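Local atomic coordinates of probable hydrogenase nickel incorporation protein hypB (Methanocaldococcus jannaschii, PDB entry 2HF9), a protein that probably binds and slowly hydrolyses GTP to support nickel insertion into [NiFe] hydrogenases during their maturation. Residues D60-K65 with E216-S221; D190-R193 with E199-L202. All blocks are in the same frame, centred on the assembly; numbering follows the deposited sequence.

In the fold
Both contacts illustrate how helices pack around a parallel sheet in a P-loop NTPase. Contact 1 joins the end of helix 51-62 and the turn after it to helix 211-224, whereas contact 2 sets helix 184-194 against strand 199-202, the outermost strand at one side of the sheet within this chain. Each is partly buried, pairing an apolar inner part with a more exposed lysine. Their chemistry differs: contact 1 adds a salt bridge to its aliphatic packing, while contact 2 is apolar across the interface and keeps its salt bridge within the helix. Their centres lie about 20 Å apart, yet they meet where Phe217 packs against Glu199. Both lie away from the nucleotide and metal sites.

Contact 1. Residues D60-K65 with E216-S221; sequences DNLKDK and EFIEKS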
ATOM      1  N   ASP A  60      -7.298 -23.548   5.795  1.00 11.39           N
ATOM      2  CA  ASP A  60      -8.278 -24.244   6.640  1.00 12.17           C
ATOM      3  C   ASP A  60      -9.289 -25.056   5.836  1.00 12.43           C
ATOM      4  O   ASP A  60      -9.655 -26.168   6.221  1.00 12.17           O
ATOM      5  CB  ASP A  60      -9.043 -23.244   7.515  1.00 12.63           C
ATOM      6  CG  ASP A  60      -8.194 -22.660   8.621  1.00 13.82           C
ATOM      7  OD1 ASP A  60      -7.036 -23.087   8.780  1.00 15.99           O
ATOM      8  OD2 ASP A  60      -8.692 -21.765   9.337  1.00 16.38           O
ATOM      9  N   ASN A  61      -9.734 -24.494   4.719  1.00 12.58           N
ATOM     10  CA  ASN A  61     -10.843 -25.078   3.980  1.00 13.02           C
ATOM     11  C   ASN A  61     -10.440 -25.994   2.825  1.00 13.19           C
ATOM     12  O   ASN A  61     -11.282 -26.696   2.268  1.00 13.52           O
ATOM     13  CB  ASN A  61     -11.832 -23.980   3.563  1.00 13.09           C
ATOM     14  CG  ASN A  61     -12.578 -23.401   4.760  1.00 12.96           C
ATOM     15  OD1 ASN A  61     -13.454 -24.057   5.329  1.00 12.03           O
ATOM     16  ND2 ASN A  61     -12.210 -22.185   5.169  1.00 12.28           N
ATOM     17  N   LEU A  62      -9.146 -26.029   2.510  1.00 13.31           N
ATOM     18  CA  LEU A  62      -8.644 -26.852   1.407  1.00 13.74           C
ATOM     19  C   LEU A  62      -7.656 -27.934   1.844  1.00 13.93           C
ATOM     20  O   LEU A  62      -7.318 -28.817   1.050  1.00 13.86           O
ATOM     21  CB  LEU A  62      -8.003 -25.973   0.323  1.00 13.53           C
ATOM     22  CG  LEU A  62      -8.910 -25.060  -0.506  1.00 13.74           C
ATOM     23  CD1 LEU A  62      -8.073 -24.060  -1.311  1.00 12.88           C
ATOM     24  CD2 LEU A  62      -9.826 -25.864  -1.416  1.00 13.55           C
ATOM     25  N   LYS A  63      -7.205 -27.875   3.096  1.00 14.29           N
ATOM     26  CA  LYS A  63      -6.147 -28.782   3.573  1.00 15.23           C
ATOM     27  C   LYS A  63      -6.576 -30.253   3.640  1.00 15.59           C
ATOM     28  O   LYS A  63      -5.727 -31.143   3.676  1.00 15.59           O
ATOM     29  CB  LYS A  63      -5.566 -28.319   4.915  1.00 15.16           C
ATOM     30  CG  LYS A  63      -6.525 -28.345   6.094  1.00 16.52           C
ATOM     31  CD  LYS A  63      -5.868 -27.731   7.319  1.00 18.80           C
ATOM     32  CE  LYS A  63      -6.703 -27.944   8.566  1.00 20.06           C
ATOM     33  NZ  LYS A  63      -6.091 -27.259   9.740  1.00 22.46           N
ATOM     34  N   ASP A  64      -7.885 -30.496   3.648  1.00 15.99           N
ATOM     35  CA  ASP A  64      -8.427 -31.863   3.640  1.00 16.86           C
ATOM     36  C   ASP A  64      -8.286 -32.519   2.266  1.00 16.66           C
ATOM     37  O   ASP A  64      -8.267 -33.746   2.148  1.00 16.72           O
ATOM     38  CB  ASP A  64      -9.899 -31.866   4.075  1.00 17.12           C
ATOM     39  CG  ASP A  64     -10.791 -31.055   3.141  1.00 18.76           C
ATOM     40  OD1 ASP A  64     -11.055 -29.874   3.446  1.00 21.25           O
ATOM     41  OD2 ASP A  64     -11.223 -31.587   2.095  1.00 20.55           O
ATOM     42  N   LYS A  65      -8.184 -31.680   1.239  1.00 16.47           N
ATOM     43  CA  LYS A  65      -8.160 -32.112  -0.149  1.00 16.60           C
ATOM     44  C   LYS A  65      -6.769 -31.949  -0.755  1.00 16.27           C
ATOM     45  O   LYS A  65      -6.374 -32.729  -1.624  1.00 16.03           O
ATOM     46  CB  LYS A  65      -9.181 -31.297  -0.948  1.00 16.81           C
ATOM     47  CG  LYS A  65      -9.433 -31.765  -2.371  1.00 18.32           C
ATOM     48  CD  LYS A  65     -10.656 -31.059  -2.935  1.00 20.27           C
ATOM     49  CE  LYS A  65     -10.828 -31.336  -4.410  1.00 21.95           C
ATOM     50  NZ  LYS A  65     -11.968 -30.560  -4.975  1.00 23.75           N
ATOM     51  N   GLU A 216     -14.078 -21.448  -5.437  1.00 12.14           N
ATOM     52  CA  GLU A 216     -14.426 -21.808  -6.805  1.00 12.62           C
ATOM     53  C   GLU A 216     -13.290 -21.470  -7.775  1.00 12.33           C
ATOM     54  O   GLU A 216     -12.912 -22.299  -8.610  1.00 11.86           O
ATOM     55  CB  GLU A 216     -15.708 -21.087  -7.228  1.00 12.96           C
ATOM     56  CG  GLU A 216     -16.188 -21.443  -8.620  1.00 14.73           C
ATOM     57  CD  GLU A 216     -17.378 -20.613  -9.053  1.00 17.89           C
ATOM     58  OE1 GLU A 216     -17.898 -19.822  -8.235  1.00 20.01           O
ATOM     59  OE2 GLU A 216     -17.796 -20.749 -10.216  1.00 19.25           O
ATOM     60  N   PHE A 217     -12.750 -20.258  -7.648  1.00 11.91           N
ATOM     61  CA  PHE A 217     -11.628 -19.825  -8.480  1.00 12.10           C
ATOM     62  C   PHE A 217     -10.405 -20.720  -8.304  1.00 12.01           C
ATOM     63  O   PHE A 217      -9.776 -21.100  -9.292  1.00 11.74           O
ATOM     64  CB  PHE A 217     -11.249 -18.360  -8.212  1.00 11.96           C
ATOM     65  CG  PHE A 217     -10.026 -17.908  -8.966  1.00 12.19           C
ATOM     66  CD1 PHE A 217     -10.126 -17.492 -10.292  1.00 12.61           C
ATOM     67  CD2 PHE A 217      -8.768 -17.929  -8.362  1.00 12.69           C
ATOM     68  CE1 PHE A 217      -8.994 -17.088 -11.003  1.00 12.26           C
ATOM     69  CE2 PHE A 217      -7.630 -17.527  -9.070  1.00 12.38           C
ATOM     70  CZ  PHE A 217      -7.747 -17.108 -10.392  1.00 12.11           C
ATOM     71  N   ILE A 218     -10.068 -21.039  -7.054  1.00 12.15           N
ATOM     72  CA  ILE A 218      -8.917 -21.901  -6.762  1.00 12.60           C
ATOM     73  C   ILE A 218      -9.072 -23.263  -7.448  1.00 13.15           C
ATOM     74  O   ILE A 218      -8.160 -23.725  -8.146  1.00 12.95           O
ATOM     75  CB  ILE A 218      -8.679 -22.090  -5.224  1.00 12.58           C
ATOM     76  CG1 ILE A 218      -8.456 -20.745  -4.505  1.00 12.11           C
ATOM     77  CG2 ILE A 218      -7.522 -23.063  -4.960  1.00 12.16           C
ATOM     78  CD1 ILE A 218      -7.220 -19.964  -4.933  1.00 11.81           C
ATOM     79  N   GLU A 219     -10.237 -23.883  -7.263  1.00 13.85           N
ATOM     80  CA  GLU A 219     -10.510 -25.214  -7.808  1.00 14.67           C
ATOM     81  C   GLU A 219     -10.525 -25.243  -9.334  1.00 15.10           C
ATOM     82  O   GLU A 219      -9.946 -26.146  -9.942  1.00 14.83           O
ATOM     83  CB  GLU A 219     -11.821 -25.771  -7.244  1.00 15.09           C
ATOM     84  CG  GLU A 219     -11.766 -26.104  -5.754  1.00 16.51           C
ATOM     85  CD  GLU A 219     -11.120 -27.451  -5.456  1.00 17.96           C
ATOM     86  OE1 GLU A 219     -10.476 -28.044  -6.350  1.00 19.31           O
ATOM     87  OE2 GLU A 219     -11.261 -27.919  -4.311  1.00 18.58           O
ATOM     88  N   LYS A 220     -11.192 -24.256  -9.939  1.00 15.44           N
ATOM     89  CA  LYS A 220     -11.220 -24.092 -11.395  1.00 16.30           C
ATOM     90  C   LYS A 220      -9.811 -23.943 -11.969  1.00 16.34           C
ATOM     91  O   LYS A 220      -9.489 -24.548 -12.998  1.00 16.20           O
ATOM     92  CB  LYS A 220     -12.083 -22.886 -11.786  1.00 16.13           C
ATOM     93  CG  LYS A 220     -12.249 -22.670 -13.290  1.00 17.17           C
ATOM     94  CD  LYS A 220     -13.183 -21.500 -13.573  1.00 17.66           C
ATOM     95  CE  LYS A 220     -13.397 -21.293 -15.067  1.00 19.70           C
ATOM     96  NZ  LYS A 220     -12.250 -20.594 -15.721  1.00 20.50           N
ATOM     97  N   SER A 221      -8.982 -23.147 -11.292  1.00 16.55           N
ATOM     98  CA  SER A 221      -7.593 -22.920 -11.700  1.00 16.89           C
ATOM     99  C   SER A 221      -6.773 -24.207 -11.685  1.00 17.40           C
ATOM    100  O   SER A 221      -5.992 -24.463 -12.608  1.00 17.17           O
ATOM    101  CB  SER A 221      -6.933 -21.869 -10.805  1.00 16.78           C
ATOM    102  OG  SER A 221      -7.568 -20.612 -10.941  1.00 15.85           O
TER
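Lys65 and Glu219 supply the polar part of the contact, their side chains arriving from opposite directions. The ammonium NZ of Lys65 donates to OE2 of Glu219 at 2.8 Å in a salt bridge. It approaches from above the carboxylate plane, 46° out of it. The lysine chain is extended, while that of Glu219 bends at its second torsion (chi2 -81°), which brings the carboxylate over to the lysine. Its other oxygen, OE1, is hydrogen-bonded to the hydroxyl of Tyr66, next in the chain after Lys65.

Apolar packing lies deeper. CD1 of Leu62 meets the branch methyl CG2 of Ile218 at 3.8 Å. Leu62 also touches Leu215, and Ile218 continues inward to Phe41 and Ile144 on the sheet.

Between the two kinds of contact, the other methyl of Leu62, CD2, lies 3.8 Å from Glu219 OE2, the carboxylate oxygen already bonded to Lys65.

One backbone bond shapes the first partner: Lys65 N binds Leu62 O at 3.0 Å, a turn that presents both side chains to helix 211-224.

With OE2 bonded to Lys65 and OE1 to Tyr66, the Glu219 carboxylate is probably fixed in rotation, and the lysine probably favours its charged form.

Contact 2. Residues D190-R193 with E199-L202; sequences DAKR and EVVL
The carboxylate of Asp190 is held from two positions along its own helix, the one whose next residues, Ala191 and Lys192, pack on Val200. Its OD2 accepts from NH2 of Arg193 at 2.7 Å in a salt bridge with an N-H...O angle of 153°. The donor comes from above the carboxylate plane, 38° out of it, and OD1 is paired with Lys186 one turn earlier. This ionic group stays within helix 184-194, well away from the strand.

Across the interface the chemistry is aliphatic. The two methyls of Val200 share the small side chain of Ala191: CG2 stands 3.7 Å and CG1 3.8 Å from Ala191 CB. CG1 is anti to the backbone N (chi1 -179°) and CG2 lies beside it, an arrangement that offers the forked end of the valine to the helix. CG2 also meets the chain of Lys192, whose CG lies 4.0 Å away. That lysine takes part through the root of its aliphatic chain, which then runs on extended.

Strand 199-202 is hydrogen-bonded in parallel to its sheet neighbour 168-172, and helix 184-194 lies between the two in sequence, so the contact belongs to a beta-alpha-beta crossover. Val200 faces this helix and also touches Glu188 and Ile171, whereas the following Val201 packs against Lys213 and Val214 of helix 211-224.

The small side chain of Ala191 is consistent with a close approach, the CA atoms of Lys192 and Val200 being 6.8 Å apart. Dispersion and methyl burial probably make the join, while the negative charge of Asp190 is probably offset by Arg193 and Lys186 on the same helix.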
ATOM      1  N   ASP A 190     -15.730  -1.206 -11.855  1.00 13.17           N
ATOM      2  CA  ASP A 190     -14.373  -0.751 -12.162  1.00 13.11           C
ATOM      3  C   ASP A 190     -13.478  -1.932 -12.536  1.00 12.83           C
ATOM      4  O   ASP A 190     -12.787  -1.892 -13.553  1.00 12.46           O
ATOM      5  CB  ASP A 190     -13.751  -0.007 -10.970  1.00 13.28           C
ATOM      6  CG  ASP A 190     -14.359   1.374 -10.735  1.00 14.60           C
ATOM      7  OD1 ASP A 190     -14.119   1.932  -9.643  1.00 15.17           O
ATOM      8  OD2 ASP A 190     -15.057   1.913 -11.621  1.00 16.19           O
ATOM      9  N   ALA A 191     -13.500  -2.976 -11.704  1.00 12.52           N
ATOM     10  CA  ALA A 191     -12.663  -4.159 -11.893  1.00 12.45           C
ATOM     11  C   ALA A 191     -13.006  -4.905 -13.182  1.00 12.49           C
ATOM     12  O   ALA A 191     -12.116  -5.275 -13.942  1.00 12.56           O
ATOM     13  CB  ALA A 191     -12.783  -5.088 -10.689  1.00 12.19           C
ATOM     14  N   LYS A 192     -14.300  -5.118 -13.414  1.00 12.79           N
ATOM     15  CA  LYS A 192     -14.776  -5.808 -14.616  1.00 13.26           C
ATOM     16  C   LYS A 192     -14.413  -5.055 -15.903  1.00 13.32           C
ATOM     17  O   LYS A 192     -14.048  -5.669 -16.906  1.00 12.88           O
ATOM     18  CB  LYS A 192     -16.287  -5.995 -14.553  1.00 13.74           C
ATOM     19  CG  LYS A 192     -16.777  -7.074 -13.605  1.00 14.53           C
ATOM     20  CD  LYS A 192     -18.299  -7.079 -13.600  1.00 17.45           C
ATOM     21  CE  LYS A 192     -18.867  -8.200 -12.759  1.00 18.85           C
ATOM     22  NZ  LYS A 192     -20.358  -8.184 -12.814  1.00 21.06           N
ATOM     23  N   ARG A 193     -14.522  -3.727 -15.856  1.00 13.39           N
ATOM     24  CA  ARG A 193     -14.273  -2.872 -17.018  1.00 13.65           C
ATOM     25  C   ARG A 193     -12.784  -2.787 -17.340  1.00 13.46           C
ATOM     26  O   ARG A 193     -12.393  -2.843 -18.501  1.00 13.32           O
ATOM     27  CB  ARG A 193     -14.854  -1.469 -16.791  1.00 13.76           C
ATOM     28  CG  ARG A 193     -14.570  -0.461 -17.913  1.00 14.32           C
ATOM     29  CD  ARG A 193     -15.132   0.926 -17.601  1.00 14.47           C
ATOM     30  NE  ARG A 193     -14.508   1.546 -16.431  1.00 15.33           N
ATOM     31  CZ  ARG A 193     -15.089   1.665 -15.239  1.00 14.92           C
ATOM     32  NH1 ARG A 193     -16.315   1.200 -15.032  1.00 15.43           N
ATOM     33  NH2 ARG A 193     -14.438   2.250 -14.247  1.00 15.42           N
ATOM     34  N   GLU A 199     -11.821 -12.790 -12.988  1.00 11.93           N
ATOM     35  CA  GLU A 199     -12.936 -13.051 -12.084  1.00 11.57           C
ATOM     36  C   GLU A 199     -12.937 -11.944 -11.040  1.00 10.82           C
ATOM     37  O   GLU A 199     -11.873 -11.523 -10.583  1.00 10.55           O
ATOM     38  CB  GLU A 199     -12.810 -14.421 -11.414  1.00 11.84           C
ATOM     39  CG  GLU A 199     -13.025 -15.609 -12.353  1.00 13.76           C
ATOM     40  CD  GLU A 199     -14.368 -15.563 -13.068  1.00 16.31           C
ATOM     41  OE1 GLU A 199     -15.413 -15.482 -12.384  1.00 16.94           O
ATOM     42  OE2 GLU A 199     -14.375 -15.597 -14.316  1.00 17.64           O
ATOM     43  N   VAL A 200     -14.121 -11.449 -10.696  1.00  9.91           N
ATOM     44  CA  VAL A 200     -14.246 -10.396  -9.690  1.00  9.36           C
ATOM     45  C   VAL A 200     -15.167 -10.876  -8.570  1.00  9.13           C
ATOM     46  O   VAL A 200     -16.318 -11.231  -8.812  1.00  9.03           O
ATOM     47  CB  VAL A 200     -14.757  -9.058 -10.302  1.00  9.25           C
ATOM     48  CG1 VAL A 200     -14.852  -7.980  -9.230  1.00  9.52           C
ATOM     49  CG2 VAL A 200     -13.841  -8.589 -11.432  1.00  8.89           C
ATOM     50  N   VAL A 201     -14.646 -10.893  -7.347  1.00  8.66           N
ATOM     51  CA  VAL A 201     -15.381 -11.413  -6.196  1.00  8.30           C
ATOM     52  C   VAL A 201     -15.504 -10.351  -5.102  1.00  7.97           C
ATOM     53  O   VAL A 201     -14.515  -9.731  -4.707  1.00  7.61           O
ATOM     54  CB  VAL A 201     -14.714 -12.708  -5.641  1.00  8.55           C
ATOM     55  CG1 VAL A 201     -15.373 -13.174  -4.339  1.00  8.36           C
ATOM     56  CG2 VAL A 201     -14.746 -13.824  -6.682  1.00  8.61           C
ATOM     57  N   LEU A 202     -16.733 -10.136  -4.637  1.00  7.81           N
ATOM     58  CA  LEU A 202     -16.989  -9.299  -3.472  1.00  7.59           C
ATOM     59  C   LEU A 202     -16.908 -10.182  -2.231  1.00  7.54           C
ATOM     60  O   LEU A 202     -17.589 -11.210  -2.137  1.00  7.47           O
ATOM     61  CB  LEU A 202     -18.354  -8.603  -3.577  1.00  7.77           C
ATOM     62  CG  LEU A 202     -18.494  -7.568  -4.703  1.00  8.40           C
ATOM     63  CD1 LEU A 202     -19.960  -7.179  -4.905  1.00  8.71           C
ATOM     64  CD2 LEU A 202     -17.643  -6.328  -4.428  1.00  9.65           C
TER